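Local coordinates for F5/8 type C domain protein (PDB 4ZRX), which is a putative alpha-L-fucosidase that probably cleaves fucose from glycans and carries a C-terminal F5/8 type C domain, at residues D358-G364 against Y378-S384. Numbering follows the deposited sequence.
Sequences DNRVKNG and YALKSKS
The guanidinium of Arg360 has Lys381 lying over one face, its CB 3.5 Å from NH2 and shifted toward the rim. Around the edge, in the plane, come Ser384 OG and, on the other flank, Asp358 OD2. Arg360 grips the serine side-on: NE reaches OG at 3.0 Å, and NH2 bonds to the same atom along a more bent path. Bends at chi2 and chi3 (-58° and -62°) curl the arginine chain round Ser384 OG, so that NE and NH2 both face it. Ser384 OG in turn donates to Lys381 O, 2.6 Å away, so the hydroxyl ties the arginine to the turn. NH1 forms a salt bridge with Asp358 OD2, while the Lys381 chain, extended beyond CG, crosses the Arg360 side chain at about a right angle and brings NZ to Asp358 OD1 at 2.9 Å. One carboxylate thus holds two cations. With an alanine in place of Arg360, Ser384 OG would probably lose both its arginine donors and Asp358 one of its two cations, and Lys381 CB would be left without the flat group it now covers.

The other flat group, the Tyr378 ring, has Asn363 O at its edge, and a water links its OH to Gly364 O. Between the two flat groups the backbones pair through Lys381 N to Arg360 O and Lys362 N to Ala379 O (2.9 Å), with Val361 CG2 packed against Leu380 CD2. Asn359 OD1 closes an Asx turn onto Val361 N and also accepts from Ala457 N in strand 450-458. A single beta bridge, Val361 with Leu380, joins the loop after helix 339-356 to edge strand 374-381 of the antiparallel beta-sandwich that follows the TIM-barrel region.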
loop_
_atom_site.group_PDB
_atom_site.type_symbol
_atom_site.label_atom_id
_atom_site.label_comp_id
_atom_site.label_asym_id
_atom_site.label_seq_id
_atom_site.Cartn_x
_atom_site.Cartn_y
_atom_site.Cartn_z
ATOM N N ASP A 358 13.185 15.141 14.177
ATOM C CA ASP A 358 14.342 15.986 14.137
ATOM C C ASP A 358 14.949 16.154 12.731
ATOM O O ASP A 358 15.824 15.405 12.313
ATOM C CB ASP A 358 15.374 15.398 15.088
ATOM C CG ASP A 358 16.598 16.292 15.250
ATOM O OD1 ASP A 358 16.624 17.469 14.809
ATOM O OD2 ASP A 358 17.553 15.809 15.814
ATOM N N ASN A 359 14.450 17.135 11.999
ATOM C CA ASN A 359 14.984 17.469 10.712
ATOM C C ASN A 359 16.373 18.066 10.883
ATOM O O ASN A 359 16.540 19.024 11.590
ATOM C CB ASN A 359 14.051 18.469 10.061
ATOM C CG ASN A 359 14.464 18.858 8.694
ATOM O OD1 ASN A 359 15.470 18.383 8.119
ATOM N ND2 ASN A 359 13.678 19.760 8.159
ATOM N N ARG A 360 17.353 17.479 10.247
ATOM C CA ARG A 360 18.739 17.858 10.420
ATOM C C ARG A 360 19.198 18.973 9.486
ATOM O O ARG A 360 20.274 19.526 9.679
ATOM C CB ARG A 360 19.662 16.654 10.306
ATOM C CG ARG A 360 19.343 15.454 11.268
ATOM C CD ARG A 360 19.353 15.845 12.760
ATOM N NE ARG A 360 20.644 16.318 13.151
ATOM C CZ ARG A 360 20.985 16.606 14.401
ATOM N NH1 ARG A 360 20.101 16.547 15.400
ATOM N NH2 ARG A 360 22.207 17.002 14.638
ATOM N N VAL A 361 18.405 19.289 8.480
ATOM C CA VAL A 361 18.731 20.351 7.526
ATOM C C VAL A 361 18.349 21.689 8.202
ATOM O O VAL A 361 17.224 21.860 8.651
ATOM C CB VAL A 361 17.991 20.195 6.220
ATOM C CG1 VAL A 361 18.193 21.347 5.280
ATOM C CG2 VAL A 361 18.461 18.900 5.545
ATOM N N LYS A 362 19.281 22.615 8.152
ATOM C CA LYS A 362 19.009 23.989 8.512
ATOM C C LYS A 362 18.669 24.675 7.170
ATOM O O LYS A 362 19.294 24.447 6.137
ATOM C CB LYS A 362 20.301 24.603 9.056
ATOM C CG LYS A 362 20.928 23.883 10.208
ATOM C CD LYS A 362 22.241 24.637 10.682
ATOM C CE LYS A 362 21.878 25.901 11.385
ATOM N NZ LYS A 362 23.081 26.558 11.980
ATOM N N ASN A 363 17.725 25.540 7.213
ATOM C CA ASN A 363 17.432 26.397 6.081
ATOM C C ASN A 363 17.062 25.629 4.826
ATOM O O ASN A 363 17.350 26.068 3.737
ATOM C CB ASN A 363 18.515 27.427 5.896
ATOM C CG ASN A 363 18.876 28.105 7.229
ATOM O OD1 ASN A 363 18.025 28.795 7.835
ATOM N ND2 ASN A 363 20.100 27.927 7.693
ATOM N N GLY A 364 16.359 24.521 5.049
ATOM C CA GLY A 364 15.915 23.631 3.988
ATOM C C GLY A 364 14.724 24.128 3.156
ATOM O O GLY A 364 14.417 23.545 2.116
ATOM N N TYR A 378 23.065 22.552 1.439
ATOM C CA TYR A 378 22.352 22.762 2.664
ATOM C C TYR A 378 23.217 22.360 3.846
ATOM O O TYR A 378 23.752 21.264 3.912
ATOM C CB TYR A 378 21.055 21.949 2.690
ATOM C CG TYR A 378 20.109 22.289 1.556
ATOM C CD1 TYR A 378 20.232 21.707 0.313
ATOM C CD2 TYR A 378 19.056 23.149 1.749
ATOM C CE1 TYR A 378 19.401 22.040 -0.694
ATOM C CE2 TYR A 378 18.206 23.481 0.729
ATOM C CZ TYR A 378 18.340 22.942 -0.479
ATOM O OH TYR A 378 17.489 23.287 -1.536
ATOM N N ALA A 379 23.347 23.244 4.822
ATOM C CA ALA A 379 24.040 22.924 6.071
ATOM C C ALA A 379 23.139 22.000 6.883
ATOM O O ALA A 379 21.887 22.154 6.915
ATOM C CB ALA A 379 24.322 24.230 6.884
ATOM N N LEU A 380 23.776 21.069 7.559
ATOM C CA LEU A 380 23.157 20.258 8.587
ATOM C C LEU A 380 23.440 20.763 9.975
ATOM O O LEU A 380 24.456 21.472 10.195
ATOM C CB LEU A 380 23.607 18.807 8.424
ATOM C CG LEU A 380 23.349 18.236 7.020
ATOM C CD1 LEU A 380 23.903 16.805 6.907
ATOM C CD2 LEU A 380 21.880 18.263 6.673
ATOM N N LYS A 381 22.566 20.428 10.925
ATOM C CA LYS A 381 22.796 20.639 12.362
ATOM C C LYS A 381 24.073 19.916 12.803
ATOM O O LYS A 381 24.493 18.892 12.205
ATOM C CB LYS A 381 21.636 20.151 13.242
ATOM C CG LYS A 381 20.358 20.920 13.078
ATOM C CD LYS A 381 19.287 20.296 13.948
ATOM C CE LYS A 381 18.042 21.060 13.835
ATOM N NZ LYS A 381 16.943 20.359 14.516
ATOM N N SER A 382 24.706 20.491 13.825
ATOM C CA SER A 382 25.850 19.876 14.459
ATOM C C SER A 382 25.655 18.397 14.821
ATOM O O SER A 382 24.631 18.031 15.409
ATOM C CB SER A 382 26.237 20.656 15.751
ATOM O OG SER A 382 27.397 20.035 16.290
ATOM N N LYS A 383 26.645 17.581 14.424
ATOM C CA LYS A 383 26.765 16.157 14.769
ATOM C C LYS A 383 25.615 15.352 14.175
ATOM O O LYS A 383 24.952 14.595 14.885
ATOM C CB LYS A 383 26.861 15.947 16.302
ATOM C CG LYS A 383 28.147 16.557 16.858
ATOM C CD LYS A 383 28.299 16.295 18.328
ATOM C CE LYS A 383 29.713 16.653 18.720
ATOM N NZ LYS A 383 29.900 16.637 20.190
ATOM N N SER A 384 25.291 15.642 12.923
ATOM C CA SER A 384 24.166 14.953 12.229
ATOM C C SER A 384 24.637 13.633 11.672
ATOM O O SER A 384 25.719 13.597 11.134
ATOM C CB SER A 384 23.691 15.769 11.038
ATOM O OG SER A 384 23.054 16.902 11.515
HETATM O O HOH W 1 21.684 25.701 4.549
HETATM O O HOH W 2 15.065 23.988 -0.692
#